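Local coordinates for protein N-acetylgalactosaminyltransferase 7 (Homo sapiens, PDB 6IWR) that pairs a GT-A-type glycosyltransferase domain with a ricin-type beta-trefoil lectin domain in a single polypeptide chain, at residues R293-W298 with K303-T308; N404-V409 with D418-S423; F557-S562 with V575-C580; A516-Q521 with T538-N543; S169-T174 with N206-V211. All blocks are in the same frame, centred on the assembly; numbering follows the deposited sequence.

Contact 1: residues R293-W298 with K303-T308; sequences RGAWDW and KRVPLT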
# COMPACT_ATOMS: atom_id res chain seq x y z
N ARG A 293 -25.46 13.21 0.35
CA ARG A 293 -25.33 14.12 1.47
C ARG A 293 -24.17 13.62 2.34
O ARG A 293 -23.75 12.46 2.23
CB ARG A 293 -26.69 14.26 2.22
CG ARG A 293 -27.36 12.96 2.55
CD ARG A 293 -28.88 13.01 2.65
NE ARG A 293 -29.38 14.16 3.37
CZ ARG A 293 -29.90 14.14 4.60
NH1 ARG A 293 -30.37 15.28 5.12
NH2 ARG A 293 -29.97 13.02 5.30
N GLY A 294 -23.60 14.54 3.12
CA GLY A 294 -22.44 14.21 3.95
C GLY A 294 -22.85 13.57 5.26
O GLY A 294 -23.85 13.95 5.88
N ALA A 295 -22.04 12.61 5.70
CA ALA A 295 -22.36 11.78 6.85
C ALA A 295 -21.05 11.35 7.51
O ALA A 295 -19.98 11.90 7.22
CB ALA A 295 -23.23 10.59 6.40
N TRP A 296 -21.14 10.35 8.39
CA TRP A 296 -20.00 9.86 9.14
C TRP A 296 -20.39 8.52 9.74
O TRP A 296 -21.57 8.22 9.88
CB TRP A 296 -19.61 10.85 10.25
CG TRP A 296 -20.75 11.10 11.17
CD1 TRP A 296 -21.08 10.36 12.26
CD2 TRP A 296 -21.73 12.13 11.06
NE1 TRP A 296 -22.21 10.87 12.85
CE2 TRP A 296 -22.63 11.96 12.14
CE3 TRP A 296 -21.94 13.19 10.17
CZ2 TRP A 296 -23.73 12.80 12.34
CZ3 TRP A 296 -23.02 14.03 10.37
CH2 TRP A 296 -23.91 13.83 11.45
N ASP A 297 -19.39 7.71 10.07
CA ASP A 297 -19.58 6.53 10.90
C ASP A 297 -19.24 6.93 12.34
O ASP A 297 -18.85 8.07 12.61
CB ASP A 297 -18.75 5.35 10.37
CG ASP A 297 -17.24 5.50 10.59
OD1 ASP A 297 -16.82 6.30 11.46
OD2 ASP A 297 -16.46 4.80 9.90
N TRP A 298 -19.36 6.00 13.29
CA TRP A 298 -19.26 6.36 14.70
C TRP A 298 -17.83 6.42 15.22
O TRP A 298 -17.62 6.70 16.42
CB TRP A 298 -20.14 5.40 15.50
CG TRP A 298 -21.50 5.55 14.93
CD1 TRP A 298 -22.15 4.69 14.09
CD2 TRP A 298 -22.35 6.69 15.07
NE1 TRP A 298 -23.38 5.21 13.73
CE2 TRP A 298 -23.51 6.44 14.31
CE3 TRP A 298 -22.24 7.91 15.76
CZ2 TRP A 298 -24.55 7.35 14.24
CZ3 TRP A 298 -23.28 8.81 15.69
CH2 TRP A 298 -24.42 8.53 14.93
N LYS A 303 -18.14 10.13 5.51
CA LYS A 303 -18.85 9.17 4.66
C LYS A 303 -19.89 9.92 3.83
O LYS A 303 -20.35 11.01 4.22
CB LYS A 303 -19.56 8.08 5.48
CG LYS A 303 -18.69 7.17 6.34
CD LYS A 303 -17.89 6.16 5.52
CE LYS A 303 -17.00 5.31 6.43
NZ LYS A 303 -16.03 4.44 5.66
N ARG A 304 -20.28 9.34 2.70
CA ARG A 304 -21.30 9.96 1.86
C ARG A 304 -22.45 8.99 1.63
O ARG A 304 -22.24 7.80 1.41
CB ARG A 304 -20.72 10.44 0.51
CG ARG A 304 -19.68 11.55 0.67
CD ARG A 304 -18.92 11.81 -0.65
NE ARG A 304 -19.69 12.62 -1.60
CZ ARG A 304 -20.20 12.16 -2.75
NH1 ARG A 304 -20.02 10.88 -3.10
NH2 ARG A 304 -20.89 12.98 -3.54
N VAL A 305 -23.68 9.50 1.68
CA VAL A 305 -24.83 8.62 1.47
C VAL A 305 -25.74 9.27 0.44
O VAL A 305 -25.76 10.49 0.30
CB VAL A 305 -25.58 8.33 2.78
CG1 VAL A 305 -24.64 7.74 3.84
CG2 VAL A 305 -26.29 9.59 3.27
N PRO A 306 -26.51 8.48 -0.30
CA PRO A 306 -27.33 9.07 -1.37
C PRO A 306 -28.37 10.03 -0.81
O PRO A 306 -28.82 9.90 0.33
CB PRO A 306 -27.99 7.85 -2.02
CG PRO A 306 -27.99 6.82 -0.92
CD PRO A 306 -26.72 7.04 -0.16
N LEU A 307 -28.75 11.01 -1.63
CA LEU A 307 -29.84 11.91 -1.25
C LEU A 307 -31.13 11.13 -1.06
O LEU A 307 -31.45 10.22 -1.83
CB LEU A 307 -30.02 13.00 -2.32
CG LEU A 307 -31.10 14.04 -2.04
CD1 LEU A 307 -30.75 14.90 -0.86
CD2 LEU A 307 -31.29 14.90 -3.27
N THR A 308 -31.87 11.48 -0.04
CA THR A 308 -32.98 10.64 0.38
C THR A 308 -34.28 11.03 -0.31
O THR A 308 -34.43 12.15 -0.80
CB THR A 308 -33.18 10.77 1.87
OG1 THR A 308 -33.52 12.14 2.13
CG2 THR A 308 -31.94 10.39 2.64

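Contact 2: residues N404-V409 with D418-S423; sequences NYVRVV and DYFYAS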
# COMPACT_ATOMS: atom_id res chain seq x y z
N ASN A 404 -8.76 15.79 18.55
CA ASN A 404 -9.74 16.72 17.99
C ASN A 404 -11.11 16.08 17.87
O ASN A 404 -12.13 16.71 18.18
CB ASN A 404 -9.28 17.22 16.63
CG ASN A 404 -8.11 18.13 16.74
OD1 ASN A 404 -7.41 18.16 17.76
ND2 ASN A 404 -7.87 18.90 15.68
N TYR A 405 -11.17 14.82 17.42
CA TYR A 405 -12.43 14.10 17.44
C TYR A 405 -13.07 14.16 18.82
O TYR A 405 -14.28 14.36 18.95
CB TYR A 405 -12.22 12.65 17.00
CG TYR A 405 -11.80 12.50 15.55
CD1 TYR A 405 -12.03 13.52 14.63
CD2 TYR A 405 -11.18 11.33 15.10
CE1 TYR A 405 -11.65 13.39 13.31
CE2 TYR A 405 -10.80 11.19 13.78
CZ TYR A 405 -11.03 12.23 12.90
OH TYR A 405 -10.67 12.11 11.59
N VAL A 406 -12.27 14.01 19.87
CA VAL A 406 -12.82 13.96 21.22
C VAL A 406 -13.42 15.30 21.60
O VAL A 406 -14.45 15.36 22.28
CB VAL A 406 -11.76 13.53 22.24
CG1 VAL A 406 -12.30 13.73 23.64
CG2 VAL A 406 -11.37 12.07 22.00
N ARG A 407 -12.76 16.39 21.23
CA ARG A 407 -13.31 17.71 21.54
C ARG A 407 -14.67 17.87 20.88
O ARG A 407 -15.66 18.25 21.52
CB ARG A 407 -12.34 18.80 21.12
CG ARG A 407 -10.98 18.73 21.81
CD ARG A 407 -10.07 19.85 21.38
NE ARG A 407 -10.69 21.15 21.59
CZ ARG A 407 -10.69 21.80 22.75
NH1 ARG A 407 -10.12 21.27 23.82
NH2 ARG A 407 -11.28 22.99 22.86
N VAL A 408 -14.76 17.53 19.60
CA VAL A 408 -16.03 17.69 18.90
C VAL A 408 -17.10 16.86 19.57
O VAL A 408 -18.21 17.36 19.84
CB VAL A 408 -15.88 17.31 17.42
CG1 VAL A 408 -17.23 17.45 16.72
CG2 VAL A 408 -14.84 18.20 16.77
N VAL A 409 -16.80 15.59 19.85
CA VAL A 409 -17.82 14.67 20.37
C VAL A 409 -18.28 15.12 21.75
O VAL A 409 -19.49 15.15 22.04
CB VAL A 409 -17.28 13.23 20.40
CG1 VAL A 409 -18.15 12.35 21.31
CG2 VAL A 409 -17.20 12.65 18.96
N ASP A 418 -21.06 7.76 23.72
CA ASP A 418 -20.89 6.32 23.95
C ASP A 418 -20.59 5.56 22.66
O ASP A 418 -19.77 4.64 22.66
CB ASP A 418 -22.15 5.73 24.60
CG ASP A 418 -22.47 6.36 25.93
OD1 ASP A 418 -21.61 7.07 26.48
OD2 ASP A 418 -23.61 6.14 26.41
N TYR A 419 -21.28 5.90 21.57
CA TYR A 419 -21.00 5.21 20.32
C TYR A 419 -19.59 5.52 19.82
O TYR A 419 -18.90 4.63 19.31
CB TYR A 419 -22.06 5.56 19.27
CG TYR A 419 -23.45 5.23 19.76
CD1 TYR A 419 -23.79 3.92 20.05
CD2 TYR A 419 -24.39 6.23 19.98
CE1 TYR A 419 -25.02 3.60 20.53
CE2 TYR A 419 -25.64 5.91 20.46
CZ TYR A 419 -25.95 4.58 20.72
OH TYR A 419 -27.19 4.23 21.20
N PHE A 420 -19.14 6.76 19.96
CA PHE A 420 -17.80 7.09 19.51
C PHE A 420 -16.74 6.33 20.32
O PHE A 420 -15.76 5.82 19.76
CB PHE A 420 -17.56 8.59 19.59
CG PHE A 420 -16.17 8.98 19.25
CD1 PHE A 420 -15.75 9.06 17.93
CD2 PHE A 420 -15.25 9.24 20.25
CE1 PHE A 420 -14.44 9.39 17.63
CE2 PHE A 420 -13.95 9.56 19.95
CZ PHE A 420 -13.54 9.64 18.65
N TYR A 421 -16.96 6.21 21.64
CA TYR A 421 -16.02 5.52 22.51
C TYR A 421 -16.03 4.00 22.34
O TYR A 421 -14.99 3.36 22.52
CB TYR A 421 -16.30 5.92 23.96
CG TYR A 421 -15.90 7.34 24.27
CD1 TYR A 421 -14.72 7.88 23.75
CD2 TYR A 421 -16.69 8.15 25.08
CE1 TYR A 421 -14.34 9.17 24.03
CE2 TYR A 421 -16.32 9.46 25.36
CZ TYR A 421 -15.13 9.96 24.83
OH TYR A 421 -14.75 11.25 25.11
N ALA A 422 -17.18 3.41 21.97
CA ALA A 422 -17.20 2.01 21.55
C ALA A 422 -16.40 1.80 20.26
O ALA A 422 -15.74 0.76 20.12
CB ALA A 422 -18.64 1.53 21.35
N SER A 423 -16.45 2.76 19.33
CA SER A 423 -15.66 2.63 18.11
C SER A 423 -14.19 2.87 18.38
O SER A 423 -13.35 2.18 17.80
CB SER A 423 -16.17 3.60 17.04
OG SER A 423 -17.54 3.41 16.80

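Contact 3: residues F557-S562 with V575-C580; sequences FTHIPS and VFISNC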
# COMPACT_ATOMS: atom_id res chain seq x y z
N PHE A 557 -9.89 -16.93 24.72
CA PHE A 557 -10.65 -16.51 23.56
C PHE A 557 -11.12 -17.77 22.87
O PHE A 557 -10.30 -18.58 22.41
CB PHE A 557 -9.80 -15.69 22.59
CG PHE A 557 -9.64 -14.26 22.98
CD1 PHE A 557 -10.63 -13.34 22.67
CD2 PHE A 557 -8.52 -13.83 23.67
CE1 PHE A 557 -10.49 -12.02 23.05
CE2 PHE A 557 -8.38 -12.50 24.03
CZ PHE A 557 -9.37 -11.60 23.72
N THR A 558 -12.43 -17.95 22.78
CA THR A 558 -12.95 -19.17 22.20
C THR A 558 -13.79 -18.84 20.97
O THR A 558 -14.54 -17.86 20.96
CB THR A 558 -13.73 -19.98 23.25
OG1 THR A 558 -14.91 -20.52 22.66
CG2 THR A 558 -14.06 -19.15 24.46
N HIS A 559 -13.58 -19.62 19.91
CA HIS A 559 -14.32 -19.51 18.66
C HIS A 559 -15.65 -20.24 18.80
O HIS A 559 -15.68 -21.42 19.14
CB HIS A 559 -13.52 -20.12 17.51
CG HIS A 559 -14.10 -19.88 16.15
ND1 HIS A 559 -14.43 -20.90 15.29
CD2 HIS A 559 -14.35 -18.73 15.49
CE1 HIS A 559 -14.88 -20.39 14.16
NE2 HIS A 559 -14.84 -19.07 14.25
N ILE A 560 -16.74 -19.54 18.53
CA ILE A 560 -18.03 -20.08 18.93
C ILE A 560 -18.53 -21.17 17.98
O ILE A 560 -19.01 -22.21 18.44
CB ILE A 560 -19.08 -18.97 19.05
CG1 ILE A 560 -18.67 -17.96 20.12
CG2 ILE A 560 -20.40 -19.60 19.37
CD1 ILE A 560 -19.61 -16.81 20.24
N PRO A 561 -18.49 -20.96 16.66
CA PRO A 561 -18.98 -22.02 15.75
C PRO A 561 -18.28 -23.35 15.98
O PRO A 561 -18.93 -24.33 16.37
CB PRO A 561 -18.71 -21.44 14.35
CG PRO A 561 -18.17 -20.07 14.56
CD PRO A 561 -18.34 -19.67 15.98
N SER A 562 -16.97 -23.41 15.79
CA SER A 562 -16.23 -24.57 16.27
C SER A 562 -16.22 -24.52 17.79
O SER A 562 -16.82 -23.65 18.42
CB SER A 562 -14.80 -24.61 15.73
OG SER A 562 -13.93 -23.62 16.29
N VAL A 575 -0.56 -17.27 14.74
CA VAL A 575 -1.81 -17.21 15.48
C VAL A 575 -2.81 -18.13 14.80
O VAL A 575 -3.10 -17.96 13.61
CB VAL A 575 -2.36 -15.78 15.56
CG1 VAL A 575 -3.78 -15.81 16.10
CG2 VAL A 575 -1.46 -14.90 16.42
N PHE A 576 -3.36 -19.08 15.54
CA PHE A 576 -4.34 -19.97 14.94
C PHE A 576 -5.34 -20.35 16.03
O PHE A 576 -5.23 -19.92 17.17
CB PHE A 576 -3.66 -21.19 14.33
CG PHE A 576 -2.73 -21.88 15.27
CD1 PHE A 576 -3.21 -22.84 16.16
CD2 PHE A 576 -1.37 -21.57 15.29
CE1 PHE A 576 -2.37 -23.48 17.06
CE2 PHE A 576 -0.51 -22.22 16.20
CZ PHE A 576 -1.02 -23.18 17.08
N ILE A 577 -6.34 -21.16 15.65
CA ILE A 577 -7.27 -21.76 16.61
C ILE A 577 -7.10 -23.27 16.57
O ILE A 577 -7.03 -23.87 15.49
CB ILE A 577 -8.74 -21.38 16.34
CG1 ILE A 577 -9.18 -21.79 14.94
CG2 ILE A 577 -8.98 -19.91 16.54
CD1 ILE A 577 -10.66 -21.61 14.71
N SER A 578 -7.04 -23.89 17.74
CA SER A 578 -6.89 -25.33 17.85
C SER A 578 -7.82 -25.82 18.96
O SER A 578 -8.46 -25.01 19.64
CB SER A 578 -5.45 -25.71 18.13
OG SER A 578 -4.96 -24.89 19.16
N ASN A 579 -7.92 -27.14 19.14
CA ASN A 579 -8.86 -27.72 20.11
C ASN A 579 -8.49 -27.31 21.53
O ASN A 579 -7.33 -27.43 21.93
CB ASN A 579 -8.86 -29.24 19.99
CG ASN A 579 -9.63 -29.72 18.80
OD1 ASN A 579 -10.84 -29.60 18.75
ND2 ASN A 579 -8.93 -30.25 17.82
N CYS A 580 -9.47 -26.86 22.31
CA CYS A 580 -9.13 -26.30 23.61
C CYS A 580 -8.41 -27.33 24.46
O CYS A 580 -8.86 -28.47 24.57
CB CYS A 580 -10.37 -25.78 24.36
SG CYS A 580 -11.09 -24.22 23.73

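Contact 4: residues A516-Q521 with T538-N543; sequences ANQLMQ and THCNLN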
# COMPACT_ATOMS: atom_id res chain seq x y z
N ALA A 516 -21.50 -8.02 20.77
CA ALA A 516 -22.03 -8.87 19.71
C ALA A 516 -21.09 -10.01 19.36
O ALA A 516 -21.32 -10.73 18.39
CB ALA A 516 -22.33 -8.05 18.46
N ASN A 517 -20.02 -10.19 20.14
CA ASN A 517 -19.08 -11.26 19.89
C ASN A 517 -18.23 -10.99 18.65
O ASN A 517 -17.77 -11.92 17.99
CB ASN A 517 -19.83 -12.59 19.77
CG ASN A 517 -20.53 -12.98 21.07
OD1 ASN A 517 -19.87 -13.17 22.08
ND2 ASN A 517 -21.84 -13.09 21.04
N GLN A 518 -17.99 -9.72 18.31
CA GLN A 518 -17.12 -9.39 17.20
C GLN A 518 -15.75 -8.97 17.73
O GLN A 518 -15.67 -8.15 18.66
CB GLN A 518 -17.73 -8.30 16.32
CG GLN A 518 -19.17 -8.58 15.85
CD GLN A 518 -19.74 -7.50 14.92
OE1 GLN A 518 -19.88 -6.33 15.30
NE2 GLN A 518 -20.07 -7.90 13.68
N LEU A 519 -14.69 -9.55 17.18
CA LEU A 519 -13.32 -9.18 17.48
C LEU A 519 -12.84 -8.24 16.38
O LEU A 519 -12.61 -8.67 15.24
CB LEU A 519 -12.42 -10.41 17.57
CG LEU A 519 -11.49 -10.57 18.77
CD1 LEU A 519 -10.44 -11.59 18.43
CD2 LEU A 519 -10.86 -9.25 19.19
N MET A 520 -12.63 -6.98 16.73
CA MET A 520 -12.40 -5.95 15.74
C MET A 520 -11.13 -5.13 15.89
O MET A 520 -10.69 -4.83 16.97
CB MET A 520 -13.59 -5.01 15.74
CG MET A 520 -14.85 -5.67 15.23
SD MET A 520 -16.33 -4.74 15.61
CE MET A 520 -16.23 -3.49 14.36
N GLN A 521 -10.53 -4.80 14.75
CA GLN A 521 -9.52 -3.76 14.65
C GLN A 521 -10.04 -2.79 13.63
O GLN A 521 -10.38 -3.19 12.53
CB GLN A 521 -8.19 -4.34 14.19
CG GLN A 521 -7.08 -3.33 13.98
CD GLN A 521 -5.73 -3.96 13.77
OE1 GLN A 521 -5.33 -4.23 12.66
NE2 GLN A 521 -5.02 -4.18 14.85
N THR A 538 -11.05 -9.27 7.98
CA THR A 538 -11.82 -8.83 6.82
C THR A 538 -12.75 -7.71 7.19
O THR A 538 -12.91 -7.36 8.36
CB THR A 538 -12.71 -9.92 6.21
OG1 THR A 538 -12.48 -11.18 6.84
CG2 THR A 538 -12.46 -10.02 4.72
N HIS A 539 -13.42 -7.19 6.16
CA HIS A 539 -14.45 -6.19 6.39
C HIS A 539 -15.67 -6.82 7.06
O HIS A 539 -16.05 -7.97 6.80
CB HIS A 539 -14.86 -5.51 5.09
CG HIS A 539 -15.83 -4.40 5.29
ND1 HIS A 539 -17.10 -4.40 4.75
CD2 HIS A 539 -15.74 -3.27 6.04
CE1 HIS A 539 -17.73 -3.30 5.13
NE2 HIS A 539 -16.93 -2.60 5.91
N CYS A 540 -16.31 -6.02 7.90
CA CYS A 540 -17.22 -6.46 8.93
C CYS A 540 -18.57 -5.78 8.74
O CYS A 540 -18.62 -4.61 8.39
CB CYS A 540 -16.62 -6.12 10.31
SG CYS A 540 -17.19 -7.29 11.47
N ASN A 541 -19.67 -6.51 8.95
CA ASN A 541 -21.01 -5.92 8.93
C ASN A 541 -21.79 -6.37 10.16
O ASN A 541 -21.53 -7.44 10.73
CB ASN A 541 -21.80 -6.30 7.65
CG ASN A 541 -21.30 -5.58 6.40
OD1 ASN A 541 -20.79 -4.45 6.47
ND2 ASN A 541 -21.45 -6.23 5.24
N LEU A 542 -22.78 -5.57 10.55
CA LEU A 542 -23.31 -5.64 11.91
C LEU A 542 -23.51 -7.06 12.43
O LEU A 542 -23.32 -7.31 13.63
CB LEU A 542 -24.63 -4.87 12.00
CG LEU A 542 -24.56 -3.94 13.21
CD1 LEU A 542 -25.90 -3.96 13.93
CD2 LEU A 542 -23.41 -4.34 14.17
N ASN A 543 -23.88 -8.01 11.58
CA ASN A 543 -24.18 -9.34 12.10
C ASN A 543 -23.26 -10.40 11.53
O ASN A 543 -23.60 -11.59 11.50
CB ASN A 543 -25.64 -9.67 11.83
CG ASN A 543 -26.55 -8.62 12.41
OD1 ASN A 543 -27.55 -8.25 11.80
ND2 ASN A 543 -26.19 -8.10 13.58

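Contact 5: residues S169-T174 with N206-V211; sequences SVIKRT and NGLVKV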
# COMPACT_ATOMS: atom_id res chain seq x y z
N SER A 169 -9.09 30.70 -12.24
CA SER A 169 -10.42 30.16 -12.43
C SER A 169 -11.46 31.01 -11.69
O SER A 169 -12.50 31.35 -12.26
CB SER A 169 -10.43 28.70 -11.98
OG SER A 169 -11.37 28.42 -10.98
N VAL A 170 -11.18 31.41 -10.45
CA VAL A 170 -12.12 32.23 -9.68
C VAL A 170 -12.32 33.58 -10.34
O VAL A 170 -13.46 34.07 -10.49
CB VAL A 170 -11.63 32.40 -8.23
CG1 VAL A 170 -12.45 33.48 -7.52
CG2 VAL A 170 -11.68 31.07 -7.48
N ILE A 171 -11.21 34.22 -10.74
CA ILE A 171 -11.30 35.46 -11.51
C ILE A 171 -12.09 35.24 -12.79
O ILE A 171 -12.95 36.06 -13.16
CB ILE A 171 -9.87 35.99 -11.77
CG1 ILE A 171 -9.15 36.23 -10.44
CG2 ILE A 171 -9.91 37.24 -12.62
CD1 ILE A 171 -8.93 37.69 -10.13
N LYS A 172 -11.88 34.11 -13.47
CA LYS A 172 -12.50 33.96 -14.78
C LYS A 172 -14.02 33.80 -14.70
O LYS A 172 -14.74 34.34 -15.53
CB LYS A 172 -11.90 32.79 -15.54
CG LYS A 172 -12.22 32.84 -17.02
CD LYS A 172 -11.40 31.84 -17.82
CE LYS A 172 -11.72 31.90 -19.29
NZ LYS A 172 -11.15 30.73 -20.00
N ARG A 173 -14.52 33.05 -13.74
CA ARG A 173 -15.92 32.64 -13.80
C ARG A 173 -16.78 33.32 -12.74
O ARG A 173 -17.93 32.92 -12.52
CB ARG A 173 -16.03 31.13 -13.69
CG ARG A 173 -15.07 30.45 -14.64
CD ARG A 173 -15.32 28.99 -14.70
NE ARG A 173 -14.61 28.43 -15.84
CZ ARG A 173 -13.43 27.82 -15.78
NH1 ARG A 173 -12.87 27.36 -16.89
NH2 ARG A 173 -12.81 27.66 -14.62
N THR A 174 -16.26 34.36 -12.10
CA THR A 174 -17.02 34.99 -11.06
C THR A 174 -17.32 36.42 -11.46
O THR A 174 -16.40 37.18 -11.78
CB THR A 174 -16.24 34.96 -9.74
OG1 THR A 174 -15.95 33.60 -9.43
CG2 THR A 174 -17.06 35.49 -8.63
N ASN A 206 -4.09 44.08 -9.54
CA ASN A 206 -4.30 45.44 -9.05
C ASN A 206 -4.78 45.48 -7.62
O ASN A 206 -5.48 46.42 -7.23
CB ASN A 206 -5.28 46.21 -9.93
CG ASN A 206 -4.74 46.43 -11.31
OD1 ASN A 206 -5.48 46.44 -12.29
ND2 ASN A 206 -3.43 46.58 -11.41
N GLY A 207 -4.40 44.50 -6.81
CA GLY A 207 -4.82 44.52 -5.43
C GLY A 207 -6.06 43.71 -5.13
O GLY A 207 -6.40 43.53 -3.96
N LEU A 208 -6.75 43.20 -6.16
CA LEU A 208 -7.88 42.32 -5.92
C LEU A 208 -7.46 41.09 -5.13
O LEU A 208 -8.20 40.60 -4.27
CB LEU A 208 -8.51 41.92 -7.25
CG LEU A 208 -10.02 41.62 -7.31
CD1 LEU A 208 -10.21 40.15 -7.59
CD2 LEU A 208 -10.76 42.05 -6.04
N VAL A 209 -6.26 40.56 -5.43
CA VAL A 209 -5.71 39.36 -4.81
C VAL A 209 -4.62 39.79 -3.85
O VAL A 209 -3.81 40.67 -4.17
CB VAL A 209 -5.15 38.40 -5.87
CG1 VAL A 209 -4.64 37.07 -5.23
CG2 VAL A 209 -6.19 38.17 -6.97
N LYS A 210 -4.60 39.20 -2.68
CA LYS A 210 -3.63 39.59 -1.67
C LYS A 210 -3.22 38.32 -0.93
O LYS A 210 -3.95 37.32 -0.91
CB LYS A 210 -4.22 40.67 -0.73
CG LYS A 210 -5.69 40.47 -0.33
CD LYS A 210 -6.34 41.69 0.34
CE LYS A 210 -6.65 42.83 -0.66
NZ LYS A 210 -8.09 42.95 -1.00
N VAL A 211 -2.01 38.35 -0.38
CA VAL A 211 -1.47 37.22 0.36
C VAL A 211 -1.08 37.72 1.73
O VAL A 211 -0.56 38.82 1.87
CB VAL A 211 -0.26 36.57 -0.35
CG1 VAL A 211 0.88 37.57 -0.48
CG2 VAL A 211 0.18 35.33 0.40

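Contact 1: residues R293-W298 with K303-T308
Arg293 and Val305 form an antiparallel hydrogen-bonded pair, Arg293 N giving to Val305 O at 2.7 Å and Val305 N to Arg293 O at 3.0 Å, within the beta hairpin of strands 292-296 and 302-306. Gly294 and Arg304 follow as a non-hydrogen-bonded pair. Ala295 and Lys303 are a hydrogen-bonded pair again, bonded in both directions. Arg293, Ala295, Lys303 and Val305 share one face of the hairpin. There CG of Arg293 sits between its own N and carbonyl carbon (chi1 49°), which lays it against CG2 of Val305 at 3.6 Å. CG1, the other Val305 branch, meets CB of Ala295 at 4.1 Å. Beyond CG the arginine chain runs past Pro306 and Thr308, and its guanidinium is secured by a salt bridge to Asp460 and by the carbonyls of Arg323 and Ile457. Thr308 N-caps the following helix through OG1 to Glu311 N, and OG1 also hydrogen-bonds the Tyr459 hydroxyl, while its CG2 lies 4.0 Å from CD of Arg293.

Contact 2: residues N404-V409 with D418-S423
The Phe420 ring meets Val409 over one face, with CG2 of the valine 4.1 Å from the ring centroid in a CH-pi contact and displaced toward the rim on the CB side. At the ring's edge, in its plane, lies CE1 of Tyr421, the next residue on the same helix. The far end of the ring is met obliquely by two more side chains: CB of Tyr405 stands 3.7 Å from Phe420 CZ, and CG2 of Val406 touches Phe420 CE2 at 4.1 Å. What sends the ring across is its first torsion, which places CG opposite the backbone N (chi1 175°), so that Phe420 spans the gap between helices 400-412 and 417-423. Their short axes here come no closer than 11.0 Å and run nearly antiparallel, at 160°, as in a helical hairpin. Beside the phenylalanine, Tyr421 crosses Val406 at about a right angle, its OH 3.8 Å from CG1 of the valine. That hydroxyl also hydrogen-bonds Glu410, so its polar end is served from helix 400-412 too. Between these two segments the attraction is therefore apolar, one aromatic ring fitted among aliphatic carbons, and it depends on shape and burial more than on directed bonds.

Contact 3: residues F557-S562 with V575-C580
Ile577 directs its CD1 methyl at the imidazole of His559, reaching ND1 at 3.9 Å. The approach is slanted rather than square: CD1 lies 4.3 Å from the ring centroid and 29° off the normal, an off-centre CH-pi contact displaced toward the ND1 side. On the opposite face of the imidazole, CD of Pro561 stands 3.9 Å above the plane over its centre, so the ring is held between a proline from its own turn and an isoleucine from the other segment. The histidine presents itself this way because its CG is turned away from the backbone N (chi1 -171°).

The edge of the ring is polar. ND1 is linked to Ser562 OG by a nearly straight hydrogen bond of 2.9 Å, and NE2 is bonded to Glu547; with both nitrogens engaged, the rotation of the ring is fixed. The nearby carboxylate would probably tend to stabilise a proton on the imidazole. Ser562 OG also bonds Lys564 N and lies 4.2 Å from CD1 of Ile577.

All this belongs to the ricin-type beta-trefoil. The ring of Trp548, from strand 548-551, meets His559, and Ile577 packs on Trp548, on Leu566 of strand 565-568 and on Lys528 of strand 524-529. Just past strand 575-578, Cys580 is tied back to strand 565-568 by its disulfide to Cys565.

Contact 4: residues A516-Q521 with T538-N543
Gln518 has the largest share of this surface contact of the beta-trefoil lectin domain, reaching from the turn before strand 519-521 to the loop that follows strand 534-539. Its CG lies opposite its own carbonyl carbon (chi1 -52°) and the chain is extended beyond, which sets the amide beside the backbone of Asn541 and Leu542. The stronger bond of NE2 goes to Glu544 O, just past the segment; to it is added a weak hydrogen bond to Asn541 O, 3.3 Å long and bent to 134°. Leu542 O is equally near NE2, but the angle is too poor for a bond. Cys540 comes next: its SG, opposite the backbone N, approaches Gln518 NE2 to 3.7 Å, and its disulfide to Cys525 ties the start of the loop to strand 524-529, which runs between strands 519-521 and 534-539 in the sheet. Leu542 starts out pointing away, yet its side chain folds back until CD2 lies 4.2 Å from Gln518 OE1.

Contact 5: residues S169-T174 with N206-V211
Leu208, just before strand 209-213, meets Ile171 of helix 160-173 tip to tip, their CD1 atoms 3.8 Å apart. One residue on, Val209 adds its CG2, 4.2 Å from that same Ile171 CD1, so a single methyl group bears both contacts. Ile171 reaches the strand with CG1 opposite the carbonyl carbon (chi1 -59°), and it packs on Trp205 and Ile182 as well. Lys210 faces elsewhere and forms a salt bridge to Glu181, while its backbone bonds to Ile182, as that of Leu208 does, and to Leu184.

Strand 209-213 runs parallel to strand 179-186 in the main sheet of the GT-A fold, and helix 160-173 is the crossover of the beta-alpha-beta unit that links strands 149-155 and 179-186. Further along the helix segment, Thr174 OG1 gives a 2.7 Å bond to a lone pair of Val170 O, in the carbonyl plane, and also bonds Trp250 NE1. Between helix and strand the touch is small and wholly aliphatic, so it rests on van der Waals and hydrophobic contact.

In the fold
Along the chain the order is contact 5, contact 1, contact 2, contact 4 and contact 3, each closing before the next opens. Contact 5 belongs to the parallel part of the GT-A sheet, its centre about 65 Å from that of contact 3 at the far end of the lectin domain. Contacts 1 and 2 lie between, their centres about 18 Å apart and touching where Trp298 O meets Ser423 OG at 3.3 Å. Contact 4 is the nearer of the two lectin-domain contacts, its nearest atoms about 7 Å from both contacts 1 and 2, and it meets contact 3 through Ile560 and Asn517. The hairpin and helix pair thus lie on the side of the GT-A-type glycosyltransferase part that faces the lectin domain.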